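Side-chain contacts in WipB (PDB 5NNY), which is a translocated Ser/Thr phosphatase, described here by its phosphatase domain, that targets the nutrient sensing machinery of host lysosomes: residues Leu17-Leu22 with Ile28-Glu33; Ala49-Trp52 with Ala56-Phe59; Lys110-Leu115 with Gln184-His189; His129-Val134 with Lys150-Ile155. One frame throughout, in Å; residues are numbered along the deposited sequence.

Interaction 1. Residues Leu17-Leu22 with Ile28-Glu33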
loop_
_atom_site.group_PDB
_atom_site.type_symbol
_atom_site.label_atom_id
_atom_site.label_comp_id
_atom_site.label_asym_id
_atom_site.label_seq_id
_atom_site.Cartn_x
_atom_site.Cartn_y
_atom_site.Cartn_z
ATOM N N LEU A 17 -1.709 -6.230 -13.335
ATOM C CA LEU A 17 -2.495 -7.094 -12.463
ATOM C C LEU A 17 -3.582 -6.302 -11.753
ATOM O O LEU A 17 -4.747 -6.719 -11.736
ATOM C CB LEU A 17 -1.570 -7.782 -11.456
ATOM C CG LEU A 17 -2.201 -8.606 -10.332
ATOM C CD1 LEU A 17 -3.116 -9.729 -10.846
ATOM C CD2 LEU A 17 -1.110 -9.160 -9.425
ATOM N N PHE A 18 -3.218 -5.139 -11.187
ATOM C CA PHE A 18 -4.192 -4.230 -10.575
ATOM C C PHE A 18 -5.304 -3.868 -11.556
ATOM O O PHE A 18 -6.492 -3.975 -11.230
ATOM C CB PHE A 18 -3.479 -2.971 -10.069
ATOM C CG PHE A 18 -4.304 -2.114 -9.127
ATOM C CD1 PHE A 18 -5.268 -2.668 -8.301
ATOM C CD2 PHE A 18 -4.101 -0.748 -9.071
ATOM C CE1 PHE A 18 -6.005 -1.858 -7.439
ATOM C CE2 PHE A 18 -4.833 0.059 -8.216
ATOM C CZ PHE A 18 -5.795 -0.498 -7.397
ATOM N N LEU A 19 -4.939 -3.432 -12.767
ATOM C CA LEU A 19 -5.942 -3.146 -13.788
ATOM C C LEU A 19 -6.834 -4.354 -14.056
ATOM O O LEU A 19 -8.059 -4.218 -14.156
ATOM C CB LEU A 19 -5.260 -2.707 -15.090
ATOM C CG LEU A 19 -6.258 -2.205 -16.149
ATOM C CD1 LEU A 19 -6.614 -0.763 -15.876
ATOM C CD2 LEU A 19 -5.695 -2.321 -17.552
ATOM N N ASN A 20 -6.237 -5.536 -14.211
ATOM C CA ASN A 20 -7.012 -6.728 -14.546
ATOM C C ASN A 20 -8.083 -7.001 -13.496
ATOM O O ASN A 20 -9.250 -7.255 -13.832
ATOM C CB ASN A 20 -6.077 -7.927 -14.688
ATOM C CG ASN A 20 -6.663 -9.020 -15.553
ATOM O OD1 ASN A 20 -7.417 -8.756 -16.498
ATOM N ND2 ASN A 20 -6.304 -10.262 -15.250
ATOM N N ILE A 21 -7.705 -6.939 -12.218
ATOM C CA ILE A 21 -8.667 -7.218 -11.159
ATOM C C ILE A 21 -9.779 -6.180 -11.166
ATOM O O ILE A 21 -10.969 -6.523 -11.068
ATOM C CB ILE A 21 -7.956 -7.292 -9.796
ATOM C CG1 ILE A 21 -6.924 -8.419 -9.789
ATOM C CG2 ILE A 21 -8.961 -7.526 -8.676
ATOM C CD1 ILE A 21 -5.954 -8.334 -8.604
ATOM N N LEU A 22 -9.417 -4.901 -11.324
ATOM C CA LEU A 22 -10.409 -3.831 -11.355
ATOM C C LEU A 22 -11.407 -4.026 -12.494
ATOM O O LEU A 22 -12.591 -3.724 -12.337
ATOM C CB LEU A 22 -9.710 -2.473 -11.478
ATOM C CG LEU A 22 -8.937 -1.995 -10.257
ATOM C CD1 LEU A 22 -8.027 -0.836 -10.631
ATOM C CD2 LEU A 22 -9.911 -1.578 -9.151
ATOM N N ILE A 28 -14.082 -0.923 -12.952
ATOM C CA ILE A 28 -13.763 0.030 -14.009
ATOM C C ILE A 28 -14.125 -0.556 -15.359
ATOM O O ILE A 28 -14.139 -1.773 -15.560
ATOM C CB ILE A 28 -12.274 0.451 -14.033
ATOM C CG1 ILE A 28 -11.402 -0.745 -14.386
ATOM C CG2 ILE A 28 -11.861 1.082 -12.715
ATOM C CD1 ILE A 28 -9.908 -0.411 -14.463
ATOM N N ALA A 29 -14.387 0.347 -16.296
ATOM C CA ALA A 29 -14.555 0.015 -17.702
ATOM C C ALA A 29 -13.427 0.642 -18.508
ATOM O O ALA A 29 -13.047 1.794 -18.284
ATOM C CB ALA A 29 -15.909 0.488 -18.233
ATOM N N ILE A 30 -12.883 -0.144 -19.427
ATOM C CA ILE A 30 -11.808 0.284 -20.318
ATOM C C ILE A 30 -11.974 -0.534 -21.581
ATOM O O ILE A 30 -12.311 -1.717 -21.518
ATOM C CB ILE A 30 -10.408 0.088 -19.675
ATOM C CG1 ILE A 30 -9.288 0.691 -20.539
ATOM C CG2 ILE A 30 -10.111 -1.391 -19.459
ATOM C CD1 ILE A 30 -7.871 0.454 -19.944
ATOM N N SER A 31 -11.779 0.097 -22.724
ATOM C CA SER A 31 -11.967 -0.606 -23.974
ATOM C C SER A 31 -10.915 -1.698 -24.138
ATOM O O SER A 31 -9.823 -1.620 -23.562
ATOM C CB SER A 31 -11.911 0.357 -25.157
ATOM O OG SER A 31 -10.608 0.903 -25.356
ATOM N N PRO A 32 -11.235 -2.745 -24.895
ATOM C CA PRO A 32 -10.212 -3.744 -25.219
ATOM C C PRO A 32 -8.980 -3.142 -25.874
ATOM O O PRO A 32 -7.856 -3.578 -25.592
ATOM C CB PRO A 32 -10.949 -4.698 -26.171
ATOM C CG PRO A 32 -12.379 -4.574 -25.794
ATOM C CD PRO A 32 -12.570 -3.134 -25.382
ATOM N N GLU A 33 -9.151 -2.147 -26.746
ATOM C CA GLU A 33 -7.972 -1.595 -27.405
ATOM C C GLU A 33 -7.100 -0.818 -26.424
ATOM O O GLU A 33 -5.859 -0.864 -26.511
ATOM C CB GLU A 33 -8.380 -0.725 -28.597
ATOM C CG GLU A 33 -7.166 -0.242 -29.389
ATOM C CD GLU A 33 -7.502 0.298 -30.780
ATOM O OE1 GLU A 33 -8.672 0.673 -31.030
ATOM O OE2 GLU A 33 -6.580 0.339 -31.624
#
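The side chain of I28 drives its CD1 methyl into the notch between L19 and L22, one turn apart on helix 15-24, and this single group carries most of the apolar contact. I28 CD1 lies 3.6 Å from L19 CD1 and is just as close to L22 CB. The L19 and I28 chains cross at about a right angle, so their end methyls meet without running alongside each other. With chi1 of I28 at 66°, CG1 is wedged between the backbone N and the carbonyl carbon, which turns the branch to the helix and leaves it 3.8 Å from L22 CB. The other branch of L19 makes a looser contact, CD2 to I30 CD1 at 4.3 Å.

A polar link runs beside these methyls. I28 N donates to L22 O over 3.2 Å, with an N-H...O angle of 155°, and the donor stands above the carbonyl plane, off the lone-pair direction.

Further out, L22 CD1 sits over the centre of one face of the F18 ring, 3.8 Å above its plane, and F18 in turn packs on M8 of strand 6-8 and on helix 105-117. Y35 and F38 of helix 32-42 also touch L19, while the backbone of A29 pairs with K83 in a small antiparallel sheet.

The contact thus joins the last part of a helix to a short strand through one imperfectly aimed backbone bond and a set of largely buried methyls, so its cohesion probably rests more on the fit of branched aliphatic chains than on polar pairing.

Interaction 2. Residues Ala49-Trp52 with Ala56-Phe59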
loop_
_atom_site.group_PDB
_atom_site.type_symbol
_atom_site.label_atom_id
_atom_site.label_comp_id
_atom_site.label_asym_id
_atom_site.label_seq_id
_atom_site.Cartn_x
_atom_site.Cartn_y
_atom_site.Cartn_z
ATOM N N ALA A 49 13.366 -4.323 -15.731
ATOM C CA ALA A 49 14.622 -4.580 -15.044
ATOM C C ALA A 49 15.044 -6.034 -15.257
ATOM O O ALA A 49 14.238 -6.890 -15.621
ATOM C CB ALA A 49 14.492 -4.271 -13.551
ATOM N N ASP A 50 16.334 -6.306 -15.028
ATOM C CA ASP A 50 16.877 -7.664 -15.182
ATOM C C ASP A 50 16.620 -8.221 -16.579
ATOM O O ASP A 50 16.433 -9.428 -16.747
ATOM C CB ASP A 50 16.296 -8.612 -14.128
ATOM C CG ASP A 50 16.489 -8.102 -12.717
ATOM O OD1 ASP A 50 17.589 -7.592 -12.417
ATOM O OD2 ASP A 50 15.541 -8.210 -11.908
ATOM N N TYR A 51 16.571 -7.339 -17.584
ATOM C CA TYR A 51 16.326 -7.725 -18.976
ATOM C C TYR A 51 17.634 -7.752 -19.765
ATOM O O TYR A 51 18.084 -8.820 -20.200
ATOM C CB TYR A 51 15.267 -6.774 -19.598
ATOM C CG TYR A 51 14.928 -7.032 -21.059
ATOM C CD1 TYR A 51 14.399 -8.256 -21.476
ATOM C CD2 TYR A 51 15.112 -6.037 -22.015
ATOM C CE1 TYR A 51 14.097 -8.478 -22.809
ATOM C CE2 TYR A 51 14.810 -6.251 -23.347
ATOM C CZ TYR A 51 14.314 -7.473 -23.740
ATOM O OH TYR A 51 14.021 -7.662 -25.070
ATOM N N TRP A 52 18.273 -6.590 -19.928
ATOM C CA TRP A 52 19.626 -6.499 -20.452
ATOM C C TRP A 52 20.655 -6.104 -19.407
ATOM O O TRP A 52 21.850 -6.321 -19.625
ATOM C CB TRP A 52 19.699 -5.487 -21.598
ATOM C CG TRP A 52 19.242 -6.006 -22.891
ATOM C CD1 TRP A 52 18.156 -5.593 -23.587
ATOM C CD2 TRP A 52 19.863 -7.034 -23.679
ATOM N NE1 TRP A 52 18.047 -6.294 -24.761
ATOM C CE2 TRP A 52 19.082 -7.186 -24.843
ATOM C CE3 TRP A 52 21.006 -7.829 -23.521
ATOM C CZ2 TRP A 52 19.394 -8.106 -25.843
ATOM C CZ3 TRP A 52 21.321 -8.740 -24.515
ATOM C CH2 TRP A 52 20.508 -8.869 -25.666
ATOM N N ALA A 56 16.483 -1.206 -15.945
ATOM C CA ALA A 56 15.712 -1.149 -17.174
ATOM C C ALA A 56 16.494 -0.355 -18.215
ATOM O O ALA A 56 17.162 0.630 -17.868
ATOM C CB ALA A 56 14.354 -0.491 -16.934
ATOM N N PRO A 57 16.455 -0.761 -19.486
ATOM C CA PRO A 57 17.264 -0.068 -20.508
ATOM C C PRO A 57 17.046 1.433 -20.571
ATOM O O PRO A 57 17.998 2.175 -20.868
ATOM C CB PRO A 57 16.824 -0.755 -21.803
ATOM C CG PRO A 57 16.509 -2.163 -21.361
ATOM C CD PRO A 57 15.861 -2.013 -19.994
ATOM N N VAL A 58 15.827 1.910 -20.287
ATOM C CA VAL A 58 15.521 3.333 -20.453
ATOM C C VAL A 58 16.451 4.195 -19.596
ATOM O O VAL A 58 16.822 5.304 -19.989
ATOM C CB VAL A 58 14.033 3.606 -20.145
ATOM C CG1 VAL A 58 13.664 3.212 -18.713
ATOM C CG2 VAL A 58 13.690 5.064 -20.393
ATOM N N PHE A 59 16.875 3.688 -18.436
ATOM C CA PHE A 59 17.631 4.531 -17.519
ATOM C C PHE A 59 19.115 4.608 -17.849
ATOM O O PHE A 59 19.820 5.424 -17.249
ATOM C CB PHE A 59 17.425 4.044 -16.085
ATOM C CG PHE A 59 15.998 4.138 -15.640
ATOM C CD1 PHE A 59 15.379 5.376 -15.550
ATOM C CD2 PHE A 59 15.269 2.998 -15.337
ATOM C CE1 PHE A 59 14.060 5.481 -15.155
ATOM C CE2 PHE A 59 13.940 3.093 -14.932
ATOM C CZ PHE A 59 13.334 4.335 -14.842
#
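A49 and A56 bring the two ends of this loop together, and their meeting is the compact half of the contact. It is made largely by backbone: A49 CA stands 4.0 Å from A56 N, and A56 CB reaches to 4.1 Å from A49 N. The methyl of A49 points away from this meeting and touches N159 of helix 159-169.

The outer half is looser and faces solvent. P57 presents CG to two aromatic rings, and in both cases the methylene comes to the ring edge, near its plane, so neither ring stacks on the proline. Y51 CD2 is 4.2 Å from P57 CG, the two side chains crossing at roughly a right angle, whereas W52 CD1 is farther still from P57 CG, at 4.4 Å. Y51 holds its ring there with CG anti to the backbone N (chi1 179°), and also touches P45.

Behind the proline, F59 N bonds to A56 O over 3.1 Å, closing a turn of type I/III geometry with P57 at its second position. The run from A49 to A56, without helix or strand and with its end CA atoms 4.2 Å apart, fits the definition of an omega loop, set on the surface between helices 32-42 and 64-79.

Interaction 3. Residues Lys110-Leu115 with Gln184-His189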
loop_
_atom_site.group_PDB
_atom_site.type_symbol
_atom_site.label_atom_id
_atom_site.label_comp_id
_atom_site.label_asym_id
_atom_site.label_seq_id
_atom_site.Cartn_x
_atom_site.Cartn_y
_atom_site.Cartn_z
ATOM N N LYS A 110 -1.181 6.589 -10.397
ATOM C CA LYS A 110 -2.178 7.210 -11.262
ATOM C C LYS A 110 -3.489 6.448 -11.219
ATOM O O LYS A 110 -4.564 7.051 -11.334
ATOM C CB LYS A 110 -1.678 7.285 -12.705
ATOM C CG LYS A 110 -0.560 8.299 -12.922
ATOM C CD LYS A 110 -0.906 9.665 -12.340
ATOM C CE LYS A 110 -1.468 10.618 -13.396
ATOM N NZ LYS A 110 -2.006 11.881 -12.768
ATOM N N LEU A 111 -3.418 5.121 -11.084
ATOM C CA LEU A 111 -4.635 4.319 -10.967
ATOM C C LEU A 111 -5.372 4.637 -9.676
ATOM O O LEU A 111 -6.596 4.806 -9.681
ATOM C CB LEU A 111 -4.312 2.822 -11.045
ATOM C CG LEU A 111 -4.174 2.298 -12.478
ATOM C CD1 LEU A 111 -3.651 0.889 -12.474
ATOM C CD2 LEU A 111 -5.524 2.354 -13.227
ATOM N N LEU A 112 -4.643 4.702 -8.557
ATOM C CA LEU A 112 -5.255 5.097 -7.294
ATOM C C LEU A 112 -5.897 6.476 -7.400
ATOM O O LEU A 112 -6.990 6.697 -6.876
ATOM C CB LEU A 112 -4.219 5.080 -6.166
ATOM C CG LEU A 112 -3.601 3.720 -5.833
ATOM C CD1 LEU A 112 -2.530 3.832 -4.733
ATOM C CD2 LEU A 112 -4.707 2.707 -5.434
ATOM N N GLN A 113 -5.218 7.425 -8.046
ATOM C CA GLN A 113 -5.774 8.772 -8.189
ATOM C C GLN A 113 -7.094 8.766 -8.959
ATOM O O GLN A 113 -8.059 9.435 -8.567
ATOM C CB GLN A 113 -4.750 9.666 -8.882
ATOM C CG GLN A 113 -5.139 11.133 -9.001
ATOM C CD GLN A 113 -4.015 11.912 -9.660
ATOM O OE1 GLN A 113 -3.483 11.479 -10.675
ATOM N NE2 GLN A 113 -3.630 13.040 -9.071
ATOM N N ALA A 114 -7.161 8.008 -10.053
ATOM C CA ALA A 114 -8.409 7.904 -10.810
ATOM C C ALA A 114 -9.505 7.225 -9.994
ATOM O O ALA A 114 -10.669 7.639 -10.039
ATOM C CB ALA A 114 -8.175 7.142 -12.110
ATOM N N LEU A 115 -9.157 6.177 -9.246
ATOM C CA LEU A 115 -10.142 5.546 -8.369
ATOM C C LEU A 115 -10.720 6.566 -7.397
ATOM O O LEU A 115 -11.944 6.675 -7.237
ATOM C CB LEU A 115 -9.500 4.374 -7.621
ATOM C CG LEU A 115 -9.246 3.119 -8.450
ATOM C CD1 LEU A 115 -8.442 2.082 -7.668
ATOM C CD2 LEU A 115 -10.580 2.512 -8.937
ATOM N N GLN A 184 -3.005 13.670 -1.138
ATOM C CA GLN A 184 -4.418 13.827 -1.490
ATOM C C GLN A 184 -5.142 12.497 -1.634
ATOM O O GLN A 184 -6.367 12.432 -1.481
ATOM C CB GLN A 184 -4.545 14.612 -2.797
ATOM C CG GLN A 184 -4.100 16.035 -2.661
ATOM C CD GLN A 184 -4.998 16.809 -1.722
ATOM O OE1 GLN A 184 -6.226 16.674 -1.763
ATOM N NE2 GLN A 184 -4.393 17.613 -0.854
ATOM N N VAL A 185 -4.413 11.439 -1.944
ATOM C CA VAL A 185 -5.007 10.170 -2.330
ATOM C C VAL A 185 -4.522 9.048 -1.427
ATOM O O VAL A 185 -5.314 8.396 -0.739
ATOM C CB VAL A 185 -4.694 9.847 -3.804
ATOM C CG1 VAL A 185 -5.265 8.480 -4.174
ATOM C CG2 VAL A 185 -5.271 10.945 -4.707
ATOM N N TYR A 186 -3.214 8.815 -1.428
ATOM C CA TYR A 186 -2.696 7.582 -0.842
ATOM C C TYR A 186 -2.885 7.536 0.672
ATOM O O TYR A 186 -3.437 6.562 1.215
ATOM C CB TYR A 186 -1.217 7.417 -1.207
ATOM C CG TYR A 186 -0.629 6.112 -0.699
ATOM C CD1 TYR A 186 -0.772 4.931 -1.438
ATOM C CD2 TYR A 186 0.097 6.065 0.500
ATOM C CE1 TYR A 186 -0.228 3.729 -0.992
ATOM C CE2 TYR A 186 0.638 4.861 0.957
ATOM C CZ TYR A 186 0.479 3.701 0.210
ATOM O OH TYR A 186 1.037 2.512 0.647
ATOM N N LYS A 187 -2.420 8.568 1.379
ATOM C CA LYS A 187 -2.296 8.439 2.832
ATOM C C LYS A 187 -3.650 8.407 3.529
ATOM O O LYS A 187 -3.776 7.803 4.597
ATOM C CB LYS A 187 -1.428 9.566 3.416
ATOM C CG LYS A 187 -2.074 10.960 3.420
ATOM C CD LYS A 187 -1.173 11.963 4.127
ATOM C CE LYS A 187 -1.839 13.336 4.284
ATOM N NZ LYS A 187 -0.821 14.311 4.758
ATOM N N LYS A 188 -4.663 9.056 2.973
ATOM C CA LYS A 188 -5.940 9.045 3.664
ATOM C C LYS A 188 -6.735 7.768 3.414
ATOM O O LYS A 188 -7.793 7.591 4.023
ATOM C CB LYS A 188 -6.737 10.291 3.280
ATOM C CG LYS A 188 -6.122 11.576 3.862
ATOM C CD LYS A 188 -6.528 12.848 3.107
ATOM C CE LYS A 188 -5.500 13.990 3.323
ATOM N NZ LYS A 188 -5.533 14.600 4.693
ATOM N N HIS A 189 -6.241 6.866 2.564
ATOM C CA HIS A 189 -6.878 5.573 2.348
ATOM C C HIS A 189 -6.120 4.445 3.032
ATOM O O HIS A 189 -6.498 3.273 2.899
ATOM C CB HIS A 189 -7.020 5.282 0.846
ATOM C CG HIS A 189 -8.074 6.107 0.181
ATOM N ND1 HIS A 189 -7.833 7.382 -0.286
ATOM C CD2 HIS A 189 -9.388 5.864 -0.043
ATOM C CE1 HIS A 189 -8.943 7.878 -0.801
ATOM N NE2 HIS A 189 -9.902 6.979 -0.665
#
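V185 lays its two methyls against one turn of helix 105-117. CG1 rests 3.7 Å from L112 O and also approaches L112 CB, at 4.1 Å. CG2 leans the other way, 4.3 Å from the aliphatic Q113 CG. Because CG1 is anti to the backbone N (chi1 177°), the methyls straddle the step from L112 to Q113.

Y186 follows, its ring running beside the L112 side chain in the same direction. L112 CD1 meets the ring at its edge, in plane, 3.9 Å from Y186 CD1, which leaves the ring's flat sides to other neighbours: F133 pairs with it edge-to-face. The phenol end is held elsewhere, by a hydrogen bond between OH and E97 OE1.

After the intervening turn, H189 folds back on its own segment. H189 ND1 donates to V185 O over 2.8 Å with an N-H...O angle of 159°; the donor lies in the carbonyl plane, and the oxygen close to the plane of the imidazole, while the ring stacks on F122 of strand 121-125. The bond satisfies a carbonyl where the helix widens into a pi-type turn.

Across the interface itself the contact is van der Waals in character; the polar bonds identified lie within a segment or run beyond it, as with K110 NZ, which bonds Q113 OE1 and forms a salt bridge with E177.

Interaction 4. Residues His129-Val134 with Lys150-Ile155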
loop_
_atom_site.group_PDB
_atom_site.type_symbol
_atom_site.label_atom_id
_atom_site.label_comp_id
_atom_site.label_asym_id
_atom_site.label_seq_id
_atom_site.Cartn_x
_atom_site.Cartn_y
_atom_site.Cartn_z
ATOM N N HIS A 129 6.483 -2.589 2.438
ATOM C CA HIS A 129 6.797 -1.939 1.165
ATOM C C HIS A 129 6.178 -0.543 1.106
ATOM O O HIS A 129 6.852 0.444 0.790
ATOM C CB HIS A 129 6.307 -2.796 -0.012
ATOM C CG HIS A 129 7.110 -4.035 -0.252
ATOM N ND1 HIS A 129 8.244 -4.054 -1.035
ATOM C CD2 HIS A 129 6.922 -5.312 0.163
ATOM C CE1 HIS A 129 8.731 -5.282 -1.076
ATOM N NE2 HIS A 129 7.946 -6.063 -0.359
ATOM N N GLY A 130 4.911 -0.452 1.421
ATOM C CA GLY A 130 4.232 0.811 1.411
ATOM C C GLY A 130 4.766 1.838 2.395
ATOM O O GLY A 130 4.833 2.994 2.142
ATOM N N ILE A 131 5.264 1.351 3.514
ATOM C CA ILE A 131 5.824 2.209 4.511
ATOM C C ILE A 131 7.117 2.932 4.008
ATOM O O ILE A 131 7.433 3.956 4.457
ATOM C CB ILE A 131 6.001 1.425 5.821
ATOM C CG1 ILE A 131 5.434 2.168 6.981
ATOM C CG2 ILE A 131 7.425 1.085 6.061
ATOM C CD1 ILE A 131 5.190 1.277 8.150
ATOM N N GLU A 132 7.858 2.336 3.090
ATOM C CA GLU A 132 8.992 2.996 2.536
ATOM C C GLU A 132 8.523 4.208 1.694
ATOM O O GLU A 132 9.129 5.236 1.725
ATOM C CB GLU A 132 9.802 2.040 1.703
ATOM C CG GLU A 132 10.886 2.710 0.935
ATOM C CD GLU A 132 11.890 1.747 0.293
ATOM O OE1 GLU A 132 11.828 0.561 0.491
ATOM O OE2 GLU A 132 12.729 2.228 -0.441
ATOM N N PHE A 133 7.441 4.044 0.949
ATOM C CA PHE A 133 6.901 5.189 0.210
ATOM C C PHE A 133 6.417 6.286 1.164
ATOM O O PHE A 133 6.682 7.482 0.939
ATOM C CB PHE A 133 5.771 4.723 -0.718
ATOM C CG PHE A 133 5.186 5.824 -1.574
ATOM C CD1 PHE A 133 5.919 6.363 -2.617
ATOM C CD2 PHE A 133 3.927 6.336 -1.297
ATOM C CE1 PHE A 133 5.391 7.378 -3.416
ATOM C CE2 PHE A 133 3.370 7.337 -2.092
ATOM C CZ PHE A 133 4.120 7.870 -3.149
ATOM N N VAL A 134 5.733 5.887 2.240
ATOM C CA VAL A 134 5.284 6.833 3.257
ATOM C C VAL A 134 6.471 7.627 3.793
ATOM O O VAL A 134 6.431 8.857 3.902
ATOM C CB VAL A 134 4.561 6.082 4.392
ATOM C CG1 VAL A 134 4.398 7.008 5.593
ATOM C CG2 VAL A 134 3.225 5.538 3.902
ATOM N N LYS A 150 16.898 5.182 2.414
ATOM C CA LYS A 150 18.052 4.311 2.230
ATOM C C LYS A 150 18.016 3.103 3.162
ATOM O O LYS A 150 18.287 1.976 2.733
ATOM C CB LYS A 150 19.339 5.109 2.423
ATOM C CG LYS A 150 20.578 4.363 1.971
ATOM C CD LYS A 150 21.798 5.269 1.993
ATOM C CE LYS A 150 22.031 5.864 3.381
ATOM N NZ LYS A 150 22.085 4.804 4.441
ATOM N N ARG A 151 17.661 3.306 4.435
ATOM C CA ARG A 151 17.698 2.202 5.396
ATOM C C ARG A 151 16.579 1.197 5.124
ATOM O O ARG A 151 16.801 -0.018 5.140
ATOM C CB ARG A 151 17.622 2.727 6.840
ATOM C CG ARG A 151 18.610 3.853 7.201
ATOM C CD ARG A 151 19.417 3.598 8.489
ATOM N NE ARG A 151 18.651 3.672 9.744
ATOM C CZ ARG A 151 18.540 4.755 10.517
ATOM N NH1 ARG A 151 17.837 4.693 11.648
ATOM N NH2 ARG A 151 19.117 5.898 10.168
ATOM N N LEU A 152 15.364 1.685 4.853
ATOM C CA LEU A 152 14.290 0.772 4.477
ATOM C C LEU A 152 14.595 0.042 3.175
ATOM O O LEU A 152 14.232 -1.126 3.018
ATOM C CB LEU A 152 12.975 1.536 4.365
ATOM C CG LEU A 152 12.489 2.062 5.715
ATOM C CD1 LEU A 152 11.182 2.822 5.514
ATOM C CD2 LEU A 152 12.314 0.885 6.701
ATOM N N GLY A 153 15.260 0.706 2.233
ATOM C CA GLY A 153 15.625 0.051 0.990
ATOM C C GLY A 153 16.626 -1.072 1.159
ATOM O O GLY A 153 16.770 -1.900 0.250
ATOM N N ASN A 154 17.331 -1.105 2.294
ATOM C CA ASN A 154 18.275 -2.177 2.587
ATOM C C ASN A 154 17.588 -3.499 2.900
ATOM O O ASN A 154 18.258 -4.540 2.905
ATOM C CB ASN A 154 19.156 -1.820 3.788
ATOM C CG ASN A 154 20.198 -0.779 3.475
ATOM O OD1 ASN A 154 20.541 -0.546 2.313
ATOM N ND2 ASN A 154 20.728 -0.148 4.524
ATOM N N ILE A 155 16.291 -3.498 3.209
ATOM C CA ILE A 155 15.639 -4.717 3.691
ATOM C C ILE A 155 14.595 -5.241 2.742
ATOM O O ILE A 155 13.896 -6.207 3.079
ATOM C CB ILE A 155 15.027 -4.528 5.091
ATOM C CG1 ILE A 155 13.917 -3.476 5.059
ATOM C CG2 ILE A 155 16.120 -4.167 6.077
ATOM C CD1 ILE A 155 13.318 -3.171 6.409
#
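E132 OE1 takes a hydrogen bond from Q156 NE2, just past the facing segment, and the same carboxylate lies against the backbone of G153. G153 N is 3.9 Å from E132 OE1, too long for a bond, and sits over the face of the carboxylate. The other oxygen is no nearer, E132 OE2 being 3.9 Å from G153 CA. The glycine thus covers the flat group, while Q156 holds one of its oxygens.

E132 gets there by an extended chain, CG anti to the backbone N (chi1 172°), which slides past L152 in the opposite direction. L152 answers from the other helix: its CD1 presses 3.7 Å from E132 CA and stands 4.1 Å from I131 O. At that spot it also comes within 4.2 Å of I131 CG2, the two side chains crossing at about a right angle. One leucine methyl therefore fills the angle between consecutive residues of helix 128-138, and the aliphatic part of E132 closes over the leucine's CB.

Around this pair, F161 and V99 pack on E132, and H262 of helix 262-270 touches L152. At the start of the same helical segment H129 touches D96 and D100, and its ND1 bonds to V99 O.

This is helix-to-helix packing, with the short, weakly bonded helix 150-153 lying on the helix that follows strand 121-125. In calcineurin-like phosphoesterases the loop after that strand carries the Asn-His motif of the metal site, so the packing is probably close to the active-site region, with H129 matching the motif's histidine.

How the interactions relate
Along the chain, interactions 1 and 2 come in series before interaction 3, whose loop encloses interaction 4. Interactions 1 and 3, with centres about 17 Å apart, share a core: F18 of helix 15-24 inserts among L111, L112 and L115 of helix 105-117. Interactions 3 and 4, about 19 Å between centres, join where Y186 packs on G130, F133 and V134 of helix 128-138. Interaction 2 stands apart on a surface loop, its nearest atoms at least about 13 Å from the others. Interactions 1 and 4 lie on opposite sides of the chain's centre, yet continuous packing through helices 105-117 and 175-186 ties the N-terminal helix 15-24 to helix 128-138 of the phosphatase domain.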